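Local coordinates for mandelate racemase/muconate lactonizing enzyme, C-terminal domain protein (Paracoccus denitrificans, PDB 3N4E), which probably acts as a metal-dependent hydro-lyase of the enolase superfamily and binds calcium ions in this crystal, at residues A[57-62]-A[80-85]; A[123-128]-A[346-351]; A[191-196]-A[218-223]; A[334-339]-A[357-362]. One frame throughout, in Å; residues are numbered along the deposited sequence.

Contact 1: residues A[57-62]-A[80-85]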
loop_
_atom_site.group_PDB
_atom_site.type_symbol
_atom_site.label_atom_id
_atom_site.label_comp_id
_atom_site.label_asym_id
_atom_site.label_seq_id
_atom_site.Cartn_x
_atom_site.Cartn_y
_atom_site.Cartn_z
ATOM N N ARG A 57 -31.693 19.563 28.155
ATOM C CA ARG A 57 -32.681 19.730 27.090
ATOM C C ARG A 57 -33.042 18.437 26.363
ATOM O O ARG A 57 -34.210 18.225 26.001
ATOM C CB ARG A 57 -32.182 20.720 26.046
ATOM C CG ARG A 57 -32.279 22.180 26.436
ATOM C CD ARG A 57 -31.772 23.064 25.289
ATOM N NE ARG A 57 -30.487 22.581 24.770
ATOM C CZ ARG A 57 -29.293 23.015 25.173
ATOM N NH1 ARG A 57 -29.196 23.965 26.110
ATOM N NH2 ARG A 57 -28.191 22.502 24.626
ATOM N N ASP A 58 -32.033 17.598 26.124
ATOM C CA ASP A 58 -32.141 16.521 25.140
ATOM C C ASP A 58 -32.149 15.120 25.764
ATOM O O ASP A 58 -32.916 14.253 25.347
ATOM C CB ASP A 58 -31.012 16.646 24.098
ATOM C CG ASP A 58 -30.927 18.039 23.463
ATOM O OD1 ASP A 58 -31.961 18.601 23.023
ATOM O OD2 ASP A 58 -29.803 18.574 23.376
ATOM N N ILE A 59 -31.300 14.903 26.763
ATOM C CA ILE A 59 -31.099 13.559 27.310
ATOM C C ILE A 59 -32.045 13.241 28.482
ATOM O O ILE A 59 -32.583 12.145 28.554
ATOM C CB ILE A 59 -29.610 13.326 27.697
ATOM C CG1 ILE A 59 -28.710 13.540 26.469
ATOM C CG2 ILE A 59 -29.401 11.935 28.255
ATOM C CD1 ILE A 59 -27.219 13.525 26.778
ATOM N N ALA A 60 -32.264 14.213 29.367
ATOM C CA ALA A 60 -33.061 13.999 30.569
ATOM C C ALA A 60 -34.489 13.572 30.235
ATOM O O ALA A 60 -34.943 12.565 30.765
ATOM C CB ALA A 60 -33.042 15.222 31.492
ATOM N N PRO A 61 -35.191 14.312 29.341
ATOM C CA PRO A 61 -36.586 13.952 29.034
ATOM C C PRO A 61 -36.726 12.546 28.450
ATOM O O PRO A 61 -37.777 11.912 28.597
ATOM C CB PRO A 61 -37.013 15.004 28.000
ATOM C CG PRO A 61 -36.087 16.146 28.208
ATOM C CD PRO A 61 -34.789 15.562 28.662
ATOM N N PHE A 62 -35.673 12.068 27.802
ATOM C CA PHE A 62 -35.686 10.739 27.218
ATOM C C PHE A 62 -35.406 9.651 28.244
ATOM O O PHE A 62 -35.989 8.577 28.179
ATOM C CB PHE A 62 -34.676 10.646 26.069
ATOM C CG PHE A 62 -34.421 9.245 25.603
ATOM C CD1 PHE A 62 -35.311 8.613 24.739
ATOM C CD2 PHE A 62 -33.295 8.546 26.039
ATOM C CE1 PHE A 62 -35.077 7.301 24.307
ATOM C CE2 PHE A 62 -33.052 7.245 25.614
ATOM C CZ PHE A 62 -33.946 6.620 24.749
ATOM N N HIS A 80 -27.421 8.302 18.646
ATOM C CA HIS A 80 -27.912 8.391 17.269
ATOM C C HIS A 80 -28.993 9.439 17.038
ATOM O O HIS A 80 -29.186 9.880 15.912
ATOM C CB HIS A 80 -28.329 7.021 16.745
ATOM C CG HIS A 80 -27.161 6.130 16.476
ATOM N ND1 HIS A 80 -26.593 5.340 17.449
ATOM C CD2 HIS A 80 -26.407 5.965 15.366
ATOM C CE1 HIS A 80 -25.556 4.705 16.940
ATOM N NE2 HIS A 80 -25.424 5.064 15.677
ATOM N N ARG A 81 -29.684 9.839 18.100
ATOM C CA ARG A 81 -30.583 10.990 18.056
ATOM C C ARG A 81 -29.837 12.330 18.096
ATOM O O ARG A 81 -30.287 13.317 17.519
ATOM C CB ARG A 81 -31.567 10.934 19.214
ATOM C CG ARG A 81 -32.760 10.090 18.937
ATOM C CD ARG A 81 -33.886 10.538 19.817
ATOM N NE ARG A 81 -34.779 9.431 20.150
ATOM C CZ ARG A 81 -35.780 9.522 21.019
ATOM N NH1 ARG A 81 -36.020 10.672 21.644
ATOM N NH2 ARG A 81 -36.539 8.461 21.268
ATOM N N LEU A 82 -28.701 12.329 18.789
ATOM C CA LEU A 82 -27.869 13.502 19.018
ATOM C C LEU A 82 -26.725 13.596 18.024
ATOM O O LEU A 82 -25.878 14.484 18.139
ATOM C CB LEU A 82 -27.262 13.434 20.427
ATOM C CG LEU A 82 -27.977 13.972 21.669
ATOM C CD1 LEU A 82 -29.489 13.738 21.667
ATOM C CD2 LEU A 82 -27.345 13.382 22.922
ATOM N N VAL A 83 -26.695 12.693 17.049
ATOM C CA VAL A 83 -25.524 12.563 16.162
ATOM C C VAL A 83 -25.113 13.857 15.424
ATOM O O VAL A 83 -23.918 14.137 15.248
ATOM C CB VAL A 83 -25.648 11.352 15.193
ATOM C CG1 VAL A 83 -26.705 11.597 14.112
ATOM C CG2 VAL A 83 -24.322 11.045 14.570
ATOM N N LYS A 84 -26.096 14.652 15.025
ATOM C CA LYS A 84 -25.804 15.866 14.262
ATOM C C LYS A 84 -25.395 17.037 15.165
ATOM O O LYS A 84 -25.220 18.148 14.690
ATOM C CB LYS A 84 -26.978 16.249 13.360
ATOM C CG LYS A 84 -27.503 15.141 12.448
ATOM C CD LYS A 84 -27.020 15.235 10.994
ATOM C CE LYS A 84 -28.059 14.576 10.076
ATOM N NZ LYS A 84 -27.669 14.478 8.635
ATOM N N LEU A 85 -25.250 16.790 16.462
ATOM C CA LEU A 85 -24.598 17.753 17.350
ATOM C C LEU A 85 -23.074 17.588 17.309
ATOM O O LEU A 85 -22.332 18.369 17.905
ATOM C CB LEU A 85 -25.097 17.611 18.791
ATOM C CG LEU A 85 -26.559 17.853 19.164
ATOM C CD1 LEU A 85 -26.708 17.564 20.638
ATOM C CD2 LEU A 85 -27.054 19.266 18.846
#
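F62 meets the guanidinium of R81 where helix 49-63 packs on the C-terminal end of helix 71-81 and the turn that follows it. Its CG stands anti to the backbone N (chi1 168°), which sends the ring out from helix 49-63 toward the incoming arginine. CE1 comes to lie over one face of the R81 guanidinium, 3.6 Å from NH2. The ring and guanidinium planes are 69° apart, so the two groups are not stacked; one corner of the ring simply rests on the flat cation. R81 gets there with an extended chain from CG to NE, running back across the gap between the segments.

Deeper in, L82 takes over. Its two methyls divide the work: CD2 sits 3.8 Å from CG1 of I59, the two side chains crossing at about a right angle, while CD1 approaches CB of D58 at 4.1 Å. I59 offers that branch because CG1 lies opposite its own carbonyl carbon (chi1 -58°), which brings CG1 and CD1 up to the leucine methyl. L85 adds CD1, 4.3 Å from OD2 of D58. I59 also packs against A94, L95 and C98 of helix 90-110, and L82 touches the same L95, so both lean on that helix. F62 itself is backed by L74, R77 and M78 of helix 71-81. Losing the ring to an alanine here is likely to leave the R81 guanidinium without its aromatic neighbour and open a gap beside L74 and M78. L46 and I49 of a second subunit pack on D58 and R57. Such packing belongs to the helical part of the N-terminal capping domain that enolase-superfamily enzymes carry.

Contact 2: residues A[123-128]-A[346-351]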
loop_
_atom_site.group_PDB
_atom_site.type_symbol
_atom_site.label_atom_id
_atom_site.label_comp_id
_atom_site.label_asym_id
_atom_site.label_seq_id
_atom_site.Cartn_x
_atom_site.Cartn_y
_atom_site.Cartn_z
ATOM N N ARG A 123 -5.767 -5.853 39.659
ATOM C CA ARG A 123 -5.136 -5.228 40.811
ATOM C C ARG A 123 -6.090 -4.218 41.433
ATOM O O ARG A 123 -6.932 -3.652 40.739
ATOM C CB ARG A 123 -3.804 -4.567 40.408
ATOM C CG ARG A 123 -3.945 -3.329 39.515
ATOM C CD ARG A 123 -3.137 -3.481 38.245
ATOM N NE ARG A 123 -4.034 -3.249 37.131
ATOM C CZ ARG A 123 -3.994 -3.875 35.966
ATOM N NH1 ARG A 123 -4.904 -3.559 35.064
ATOM N NH2 ARG A 123 -3.073 -4.792 35.697
ATOM N N THR A 124 -5.973 -4.013 42.743
ATOM C CA THR A 124 -6.812 -3.031 43.442
ATOM C C THR A 124 -5.975 -1.880 44.026
ATOM O O THR A 124 -6.501 -0.987 44.695
ATOM C CB THR A 124 -7.690 -3.691 44.537
ATOM O OG1 THR A 124 -6.858 -4.206 45.585
ATOM C CG2 THR A 124 -8.548 -4.827 43.942
ATOM N N ARG A 125 -4.667 -1.928 43.777
ATOM C CA ARG A 125 -3.768 -0.802 44.060
ATOM C C ARG A 125 -3.122 -0.403 42.745
ATOM O O ARG A 125 -2.396 -1.195 42.148
ATOM C CB ARG A 125 -2.705 -1.168 45.100
ATOM C CG ARG A 125 -3.259 -1.669 46.445
ATOM C CD ARG A 125 -2.497 -1.069 47.624
ATOM N NE ARG A 125 -2.888 0.326 47.870
ATOM C CZ ARG A 125 -2.051 1.310 48.214
ATOM N NH1 ARG A 125 -0.742 1.078 48.344
ATOM N NH2 ARG A 125 -2.521 2.542 48.409
ATOM N N LEU A 126 -3.407 0.809 42.277
ATOM C CA LEU A 126 -2.982 1.227 40.945
ATOM C C LEU A 126 -1.932 2.332 41.033
ATOM O O LEU A 126 -2.148 3.343 41.697
ATOM C CB LEU A 126 -4.194 1.661 40.106
ATOM C CG LEU A 126 -5.201 0.572 39.674
ATOM C CD1 LEU A 126 -6.098 0.133 40.802
ATOM C CD2 LEU A 126 -6.055 1.013 38.490
ATOM N N PRO A 127 -0.768 2.134 40.395
ATOM C CA PRO A 127 0.246 3.179 40.548
ATOM C C PRO A 127 -0.215 4.418 39.811
ATOM O O PRO A 127 -1.062 4.317 38.909
ATOM C CB PRO A 127 1.502 2.577 39.903
ATOM C CG PRO A 127 1.031 1.467 39.037
ATOM C CD PRO A 127 -0.301 1.001 39.571
ATOM N N CYS A 128 0.295 5.574 40.227
ATOM C CA CYS A 128 -0.078 6.835 39.619
ATOM C C CYS A 128 1.139 7.439 38.931
ATOM O O CYS A 128 2.269 7.025 39.194
ATOM C CB CYS A 128 -0.610 7.799 40.676
ATOM S SG CYS A 128 0.666 8.568 41.721
ATOM N N HIS A 346 0.307 5.024 44.971
ATOM C CA HIS A 346 -0.793 4.199 44.477
ATOM C C HIS A 346 -2.193 4.704 44.844
ATOM O O HIS A 346 -2.399 5.302 45.906
ATOM C CB HIS A 346 -0.648 2.761 44.988
ATOM C CG HIS A 346 0.428 1.972 44.309
ATOM N ND1 HIS A 346 1.754 2.056 44.672
ATOM C CD2 HIS A 346 0.370 1.059 43.309
ATOM C CE1 HIS A 346 2.471 1.242 43.918
ATOM N NE2 HIS A 346 1.656 0.624 43.082
ATOM N N PHE A 347 -3.146 4.440 43.951
ATOM C CA PHE A 347 -4.570 4.656 44.202
ATOM C C PHE A 347 -5.151 3.330 44.663
ATOM O O PHE A 347 -4.935 2.297 44.028
ATOM C CB PHE A 347 -5.302 5.112 42.929
ATOM C CG PHE A 347 -4.870 6.464 42.413
ATOM C CD1 PHE A 347 -4.998 7.616 43.209
ATOM C CD2 PHE A 347 -4.351 6.594 41.136
ATOM C CE1 PHE A 347 -4.612 8.856 42.723
ATOM C CE2 PHE A 347 -3.972 7.834 40.649
ATOM C CZ PHE A 347 -4.098 8.963 41.439
ATOM N N ALA A 348 -5.884 3.355 45.767
ATOM C CA ALA A 348 -6.439 2.133 46.338
ATOM C C ALA A 348 -7.909 1.983 45.950
ATOM O O ALA A 348 -8.757 2.703 46.469
ATOM C CB ALA A 348 -6.279 2.144 47.848
ATOM N N LEU A 349 -8.200 1.069 45.020
ATOM C CA LEU A 349 -9.572 0.763 44.637
ATOM C C LEU A 349 -10.297 -0.014 45.753
ATOM O O LEU A 349 -9.801 -1.040 46.250
ATOM C CB LEU A 349 -9.617 -0.003 43.315
ATOM C CG LEU A 349 -11.013 -0.305 42.743
ATOM C CD1 LEU A 349 -11.903 0.936 42.650
ATOM C CD2 LEU A 349 -10.907 -0.944 41.390
ATOM N N GLY A 350 -11.457 0.499 46.157
ATOM C CA GLY A 350 -12.267 -0.143 47.196
ATOM C C GLY A 350 -13.469 -0.866 46.606
ATOM O O GLY A 350 -13.699 -0.813 45.397
ATOM N N ASP A 351 -14.250 -1.520 47.462
ATOM C CA ASP A 351 -15.321 -2.405 47.015
ATOM C C ASP A 351 -16.754 -1.950 47.353
ATOM O O ASP A 351 -17.644 -2.788 47.495
ATOM C CB ASP A 351 -15.087 -3.807 47.582
ATOM C CG ASP A 351 -13.744 -4.397 47.183
ATOM O OD1 ASP A 351 -13.101 -3.887 46.236
ATOM O OD2 ASP A 351 -13.333 -5.387 47.822
#
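H346 lays its imidazole over P127: CA of the proline lies over one ring face, and CB is 3.7 Å from NE2. The other end of the ring is tied elsewhere, ND1 bonding to the carbonyl of D344. R125 comes in on the same side of the sheet. Its chain bends at chi2 and chi3, which folds the guanidinium back across the neighbouring strand instead of letting it run outward. One guanidinium face then rests on CB of H346, 3.8 Å from NH1, and its edge meets CB of A348 in plane, 3.8 Å from NH2. NH2 also makes a weak hydrogen bond to the carbonyl of V343.

The buried side belongs to F347, L126, L349 and C128. CB of C128 packs against CE2 of F347 at 3.4 Å. The C128 torsion (chi1 76°) leaves CB, not the sulfur, nearest the ring, with SG in an oblique sulfur-aromatic contact 5.2 Å from the F347 centroid. H306 meets the F347 ring edge-to-face, and L349 packs on I310 and H311 of helix 304-314.

Between these two layers the backbones pair antiparallel. L126 and F347 form the hydrogen-bonded pair: L126 N reaches F347 O at 2.8 Å and F347 N reaches L126 O at 2.7 Å, both nearly straight. R125 with A348 and P127 with H346 are non-hydrogen-bonded pairs. Past the strand end, L349 N adds a more bent bond to T124 O. Strand 125-132 also pairs in parallel with 158-162 and 323-325, so 346-348 is an antiparallel addition to the mixed barrel sheet of the enolase-type, modified TIM-barrel domain.

Contact 3: residues A[191-196]-A[218-223]. With CA (calcium ion), chain C.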
loop_
_atom_site.group_PDB
_atom_site.type_symbol
_atom_site.label_atom_id
_atom_site.label_comp_id
_atom_site.label_asym_id
_atom_site.label_seq_id
_atom_site.Cartn_x
_atom_site.Cartn_y
_atom_site.Cartn_z
ATOM N N ASP A 191 16.965 6.574 35.702
ATOM C CA ASP A 191 16.043 5.438 35.765
ATOM C C ASP A 191 14.569 5.851 35.693
ATOM O O ASP A 191 13.724 5.064 35.250
ATOM C CB ASP A 191 16.248 4.649 37.073
ATOM C CG ASP A 191 17.536 3.834 37.086
ATOM O OD1 ASP A 191 17.927 3.286 36.022
ATOM O OD2 ASP A 191 18.145 3.729 38.180
ATOM N N ALA A 192 14.267 7.060 36.171
ATOM C CA ALA A 192 12.901 7.568 36.192
ATOM C C ALA A 192 12.188 7.431 34.847
ATOM O O ALA A 192 12.796 7.592 33.782
ATOM C CB ALA A 192 12.884 9.005 36.650
ATOM N N VAL A 193 10.895 7.121 34.920
ATOM C CA VAL A 193 10.035 7.051 33.756
ATOM C C VAL A 193 9.461 8.463 33.561
ATOM O O VAL A 193 8.798 9.002 34.461
ATOM C CB VAL A 193 8.935 5.946 33.939
ATOM C CG1 VAL A 193 7.986 5.876 32.758
ATOM C CG2 VAL A 193 9.574 4.584 34.139
ATOM N N ILE A 194 9.767 9.077 32.412
ATOM C CA ILE A 194 9.298 10.433 32.100
ATOM C C ILE A 194 8.623 10.503 30.739
ATOM O O ILE A 194 9.126 9.963 29.737
ATOM C CB ILE A 194 10.413 11.516 32.131
ATOM C CG1 ILE A 194 11.393 11.290 33.283
ATOM C CG2 ILE A 194 9.788 12.901 32.266
ATOM C CD1 ILE A 194 12.668 12.099 33.182
ATOM N N GLY A 195 7.476 11.173 30.727
ATOM C CA GLY A 195 6.747 11.457 29.517
ATOM C C GLY A 195 6.729 12.955 29.281
ATOM O O GLY A 195 6.912 13.768 30.222
ATOM N N PHE A 196 6.500 13.308 28.019
ATOM C CA PHE A 196 6.567 14.667 27.545
ATOM C C PHE A 196 5.307 14.895 26.734
ATOM O O PHE A 196 5.037 14.179 25.764
ATOM C CB PHE A 196 7.820 14.870 26.689
ATOM C CG PHE A 196 8.015 16.287 26.209
ATOM C CD1 PHE A 196 7.235 16.809 25.166
ATOM C CD2 PHE A 196 8.997 17.104 26.788
ATOM C CE1 PHE A 196 7.420 18.128 24.725
ATOM C CE2 PHE A 196 9.196 18.415 26.343
ATOM C CZ PHE A 196 8.409 18.927 25.313
ATOM N N GLY A 218 16.226 9.434 27.127
ATOM C CA GLY A 218 15.524 8.254 27.634
ATOM C C GLY A 218 14.045 8.409 28.009
ATOM O O GLY A 218 13.512 7.581 28.762
ATOM N N TYR A 219 13.373 9.448 27.505
ATOM C CA TYR A 219 11.941 9.617 27.782
ATOM C C TYR A 219 11.141 8.408 27.275
ATOM O O TYR A 219 11.518 7.783 26.283
ATOM C CB TYR A 219 11.398 10.929 27.192
ATOM C CG TYR A 219 11.556 12.132 28.107
ATOM C CD1 TYR A 219 12.818 12.551 28.536
ATOM C CD2 TYR A 219 10.446 12.849 28.532
ATOM C CE1 TYR A 219 12.960 13.638 29.389
ATOM C CE2 TYR A 219 10.572 13.954 29.360
ATOM C CZ TYR A 219 11.827 14.334 29.799
ATOM O OH TYR A 219 11.958 15.423 30.631
ATOM N N SER A 220 10.054 8.071 27.972
ATOM C CA SER A 220 9.308 6.849 27.666
ATOM C C SER A 220 8.162 7.052 26.678
ATOM O O SER A 220 7.900 6.178 25.873
ATOM C CB SER A 220 8.791 6.183 28.938
ATOM O OG SER A 220 9.842 5.484 29.592
ATOM N N TRP A 221 7.471 8.188 26.747
ATOM C CA TRP A 221 6.475 8.508 25.719
ATOM C C TRP A 221 6.364 9.989 25.408
ATOM O O TRP A 221 6.812 10.831 26.181
ATOM C CB TRP A 221 5.111 7.892 26.032
ATOM C CG TRP A 221 4.238 8.625 27.023
ATOM C CD1 TRP A 221 3.222 9.478 26.728
ATOM C CD2 TRP A 221 4.277 8.528 28.453
ATOM N NE1 TRP A 221 2.618 9.923 27.876
ATOM C CE2 TRP A 221 3.251 9.359 28.955
ATOM C CE3 TRP A 221 5.081 7.820 29.362
ATOM C CZ2 TRP A 221 2.999 9.501 30.325
ATOM C CZ3 TRP A 221 4.824 7.954 30.727
ATOM C CH2 TRP A 221 3.795 8.793 31.191
ATOM N N PHE A 222 5.771 10.274 24.253
ATOM C CA PHE A 222 5.713 11.596 23.650
ATOM C C PHE A 222 4.254 11.815 23.269
ATOM O O PHE A 222 3.741 11.178 22.339
ATOM C CB PHE A 222 6.621 11.601 22.410
ATOM C CG PHE A 222 6.819 12.958 21.760
ATOM C CD1 PHE A 222 6.476 14.141 22.407
ATOM C CD2 PHE A 222 7.386 13.036 20.487
ATOM C CE1 PHE A 222 6.684 15.371 21.798
ATOM C CE2 PHE A 222 7.605 14.270 19.861
ATOM C CZ PHE A 222 7.256 15.444 20.526
ATOM N N GLU A 223 3.584 12.697 24.009
ATOM C CA GLU A 223 2.133 12.807 23.955
ATOM C C GLU A 223 1.695 13.981 23.081
ATOM O O GLU A 223 2.213 15.091 23.205
ATOM C CB GLU A 223 1.569 12.905 25.382
ATOM C CG GLU A 223 0.043 12.979 25.511
ATOM C CD GLU A 223 -0.462 12.723 26.943
ATOM O OE1 GLU A 223 0.003 11.761 27.604
ATOM O OE2 GLU A 223 -1.343 13.495 27.417
HETATM CA CA CA C . -2.409 15.486 27.475
HETATM O O HOH W 1 11.751 7.451 30.744
HETATM O O HOH W 2 -3.697 17.599 28.796
HETATM O O HOH W 3 -1.984 15.911 25.273
HETATM O O HOH W 4 -3.071 15.075 30.023
#
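The metal site at the mouth of the barrel is fed by this strand pair: E223, at the end of strand 221-223, binds calcium through OE2 at 2.3 Å, beside D197 and E249 and three waters. Its chain is extended beyond CG, with CG anti to the backbone N (chi1 -178°), which carries the carboxylate out to the ion. The second oxygen, OE1, is held by a salt bridge to K160, a hydrogen bond from Q269, and the W221 indole, whose NE1 meets it on the anti side at 3.2 Å, close to the ring plane.

Strands 194-197 and 221-223 run parallel, joined through helix 204-216 as a right-handed beta-alpha-beta crossover of the TIM-barrel fold. S220 N bonds to I194 O and E223 N to F196 O, each at 2.7 Å and nearly straight; F196 N to W221 O is longer.

G195 CA sits 3.9 Å from the centroid of the six-membered ring of W221, nearly above its centre; a CB would clash there. Facing the outer helices, I194 CB sits over one face of Y219, 3.8 Å from its centroid, while F196 CB touches CD2. Y219 OH bonds to A181 O of helix 174-188. With Y219 cut back to an alanine, the tie to that helix would probably be lost and a gap opened beside I194 and F196. The F196 and F222 rings meet obliquely, planes 71° apart, with F196 CD1 3.7 Å from F222 CE1.

Contact 4: residues A[334-339]-A[357-362]. With CA (calcium ion), chain E.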
loop_
_atom_site.group_PDB
_atom_site.type_symbol
_atom_site.label_atom_id
_atom_site.label_comp_id
_atom_site.label_asym_id
_atom_site.label_seq_id
_atom_site.Cartn_x
_atom_site.Cartn_y
_atom_site.Cartn_z
ATOM N N PRO A 334 -13.896 20.161 49.034
ATOM C CA PRO A 334 -14.743 19.388 49.936
ATOM C C PRO A 334 -15.995 18.716 49.325
ATOM O O PRO A 334 -16.744 18.051 50.051
ATOM C CB PRO A 334 -15.168 20.438 50.969
ATOM C CG PRO A 334 -15.234 21.714 50.178
ATOM C CD PRO A 334 -14.366 21.555 48.941
ATOM N N VAL A 335 -16.233 18.867 48.026
ATOM C CA VAL A 335 -17.424 18.249 47.437
ATOM C C VAL A 335 -17.435 16.735 47.641
ATOM O O VAL A 335 -18.494 16.140 47.865
ATOM C CB VAL A 335 -17.630 18.647 45.953
ATOM C CG1 VAL A 335 -18.752 17.821 45.299
ATOM C CG2 VAL A 335 -17.957 20.112 45.876
ATOM N N PHE A 336 -16.247 16.136 47.614
ATOM C CA PHE A 336 -16.093 14.701 47.812
ATOM C C PHE A 336 -15.287 14.399 49.057
ATOM O O PHE A 336 -14.325 15.112 49.380
ATOM C CB PHE A 336 -15.421 14.057 46.602
ATOM C CG PHE A 336 -16.175 14.239 45.320
ATOM C CD1 PHE A 336 -17.409 13.616 45.128
ATOM C CD2 PHE A 336 -15.648 15.016 44.299
ATOM C CE1 PHE A 336 -18.115 13.780 43.933
ATOM C CE2 PHE A 336 -16.340 15.180 43.092
ATOM C CZ PHE A 336 -17.578 14.564 42.912
ATOM N N ARG A 337 -15.680 13.326 49.739
ATOM C CA ARG A 337 -15.051 12.914 50.987
ATOM C C ARG A 337 -13.870 11.990 50.763
ATOM O O ARG A 337 -12.976 11.936 51.609
ATOM C CB ARG A 337 -16.073 12.257 51.923
ATOM C CG ARG A 337 -17.176 13.201 52.367
ATOM C CD ARG A 337 -17.730 12.785 53.703
ATOM N NE ARG A 337 -18.135 13.942 54.501
ATOM C CZ ARG A 337 -17.287 14.733 55.160
ATOM N NH1 ARG A 337 -17.756 15.770 55.862
ATOM N NH2 ARG A 337 -15.969 14.489 55.119
ATOM N N ASN A 338 -13.873 11.272 49.632
ATOM C CA ASN A 338 -12.786 10.351 49.261
ATOM C C ASN A 338 -12.248 10.501 47.820
ATOM O O ASN A 338 -12.087 9.496 47.116
ATOM C CB ASN A 338 -13.218 8.894 49.497
ATOM C CG ASN A 338 -14.353 8.457 48.574
ATOM O OD1 ASN A 338 -15.050 9.290 47.995
ATOM N ND2 ASN A 338 -14.543 7.154 48.436
ATOM N N PRO A 339 -11.921 11.735 47.383
ATOM C CA PRO A 339 -11.427 11.871 46.014
ATOM C C PRO A 339 -9.990 11.334 45.811
ATOM O O PRO A 339 -9.362 10.840 46.749
ATOM C CB PRO A 339 -11.460 13.382 45.798
ATOM C CG PRO A 339 -11.088 13.917 47.127
ATOM C CD PRO A 339 -11.751 12.993 48.135
ATOM N N ILE A 357 -17.839 6.413 45.176
ATOM C CA ILE A 357 -17.552 7.826 45.433
ATOM C C ILE A 357 -18.514 8.341 46.504
ATOM O O ILE A 357 -19.712 8.047 46.447
ATOM C CB ILE A 357 -17.605 8.681 44.115
ATOM C CG1 ILE A 357 -17.172 10.126 44.365
ATOM C CG2 ILE A 357 -18.977 8.640 43.451
ATOM C CD1 ILE A 357 -15.719 10.420 44.089
ATOM N N VAL A 358 -17.999 9.049 47.503
ATOM C CA VAL A 358 -18.874 9.615 48.524
ATOM C C VAL A 358 -18.955 11.126 48.439
ATOM O O VAL A 358 -17.944 11.839 48.508
ATOM C CB VAL A 358 -18.594 9.133 49.993
ATOM C CG1 VAL A 358 -19.278 7.786 50.248
ATOM C CG2 VAL A 358 -17.114 9.057 50.303
ATOM N N VAL A 359 -20.189 11.584 48.282
ATOM C CA VAL A 359 -20.490 12.981 48.098
ATOM C C VAL A 359 -20.967 13.575 49.416
ATOM O O VAL A 359 -21.701 12.931 50.162
ATOM C CB VAL A 359 -21.573 13.179 47.005
ATOM C CG1 VAL A 359 -21.815 14.656 46.746
ATOM C CG2 VAL A 359 -21.156 12.488 45.711
ATOM N N ASP A 360 -20.519 14.795 49.692
ATOM C CA ASP A 360 -21.022 15.599 50.802
ATOM C C ASP A 360 -22.163 16.444 50.240
ATOM O O ASP A 360 -21.918 17.443 49.570
ATOM C CB ASP A 360 -19.891 16.488 51.334
ATOM C CG ASP A 360 -20.261 17.241 52.600
ATOM O OD1 ASP A 360 -21.435 17.641 52.782
ATOM O OD2 ASP A 360 -19.342 17.461 53.413
ATOM N N GLU A 361 -23.400 16.025 50.492
ATOM C CA GLU A 361 -24.569 16.708 49.943
ATOM C C GLU A 361 -24.642 18.161 50.411
ATOM O O GLU A 361 -25.101 19.041 49.665
ATOM C CB GLU A 361 -25.874 15.991 50.324
ATOM C CG GLU A 361 -26.241 14.797 49.449
ATOM C CD GLU A 361 -25.700 13.484 49.992
ATOM O OE1 GLU A 361 -24.951 13.492 50.999
ATOM O OE2 GLU A 361 -26.018 12.426 49.411
ATOM N N ASP A 362 -24.195 18.392 51.648
ATOM C CA ASP A 362 -24.257 19.699 52.259
ATOM C C ASP A 362 -23.379 20.674 51.470
ATOM O O ASP A 362 -23.877 21.690 50.970
ATOM C CB ASP A 362 -23.858 19.629 53.738
ATOM C CG ASP A 362 -24.243 20.886 54.519
ATOM O OD1 ASP A 362 -25.316 21.477 54.249
ATOM O OD2 ASP A 362 -23.466 21.279 55.419
HETATM CA CA CA E . -23.145 12.083 51.843
HETATM O O HOH W 5 -24.316 10.896 50.327
#
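Three hydrogen bonds knit these loop segments together, and all are nearly straight. D360 N donates to V335 O and R337 N to V358 O, framing the single backbone bridge between F336 and V359. The third uses a side chain: with chi1 at 66°, N338 tucks CG between its own N and carbonyl carbon, and OD1 takes the N-H of V358 at 3.0 Å, while ND2 bonds to G356 O. Bonds at both OD1 and ND2 fix the rotation of the amide.

Apolar contact centres on F336. CD1 of I357 lies over one face of the ring, 4.1 Å from the centroid, and CG1 of V335 covers the opposite face. V359 CG2 reaches the edge, 3.8 Å from CE1.

R337 NH1 and D360 OD2, 3.4 Å apart, make a long salt bridge of charges only, since no N-H points at the oxygen. D360 also caps the helix that follows, OD1 accepting from E363 N and weakly from D362 N.

Metal ligation comes last. V359 O and E361 OE1 each bind calcium at 2.4 Å, with a water at 2.2 Å, so the ion sits at the N-terminal start of helix 361-367: an N-capped helix and a peripheral calcium site.

Contacts 2 and 3 share the barrel sheet, their centres about 22 Å apart and nearest atoms about 8 Å; contact 3 is nested inside the chain loop that contact 2 closes, and it alone brings a ligand to the D197, E223, E249 metal site. Contact 4 interlocks with contact 2 along the chain, their segments alternating, and comes within about 6 Å of it at the nearest atoms. Its own calcium is a separate one, the nearest atoms of contacts 3 and 4 being about 20 Å apart. Contact 1 stands off in the N-terminal domain, its centre about 41 Å from that of contact 3 and on the opposite side of the chain's centre.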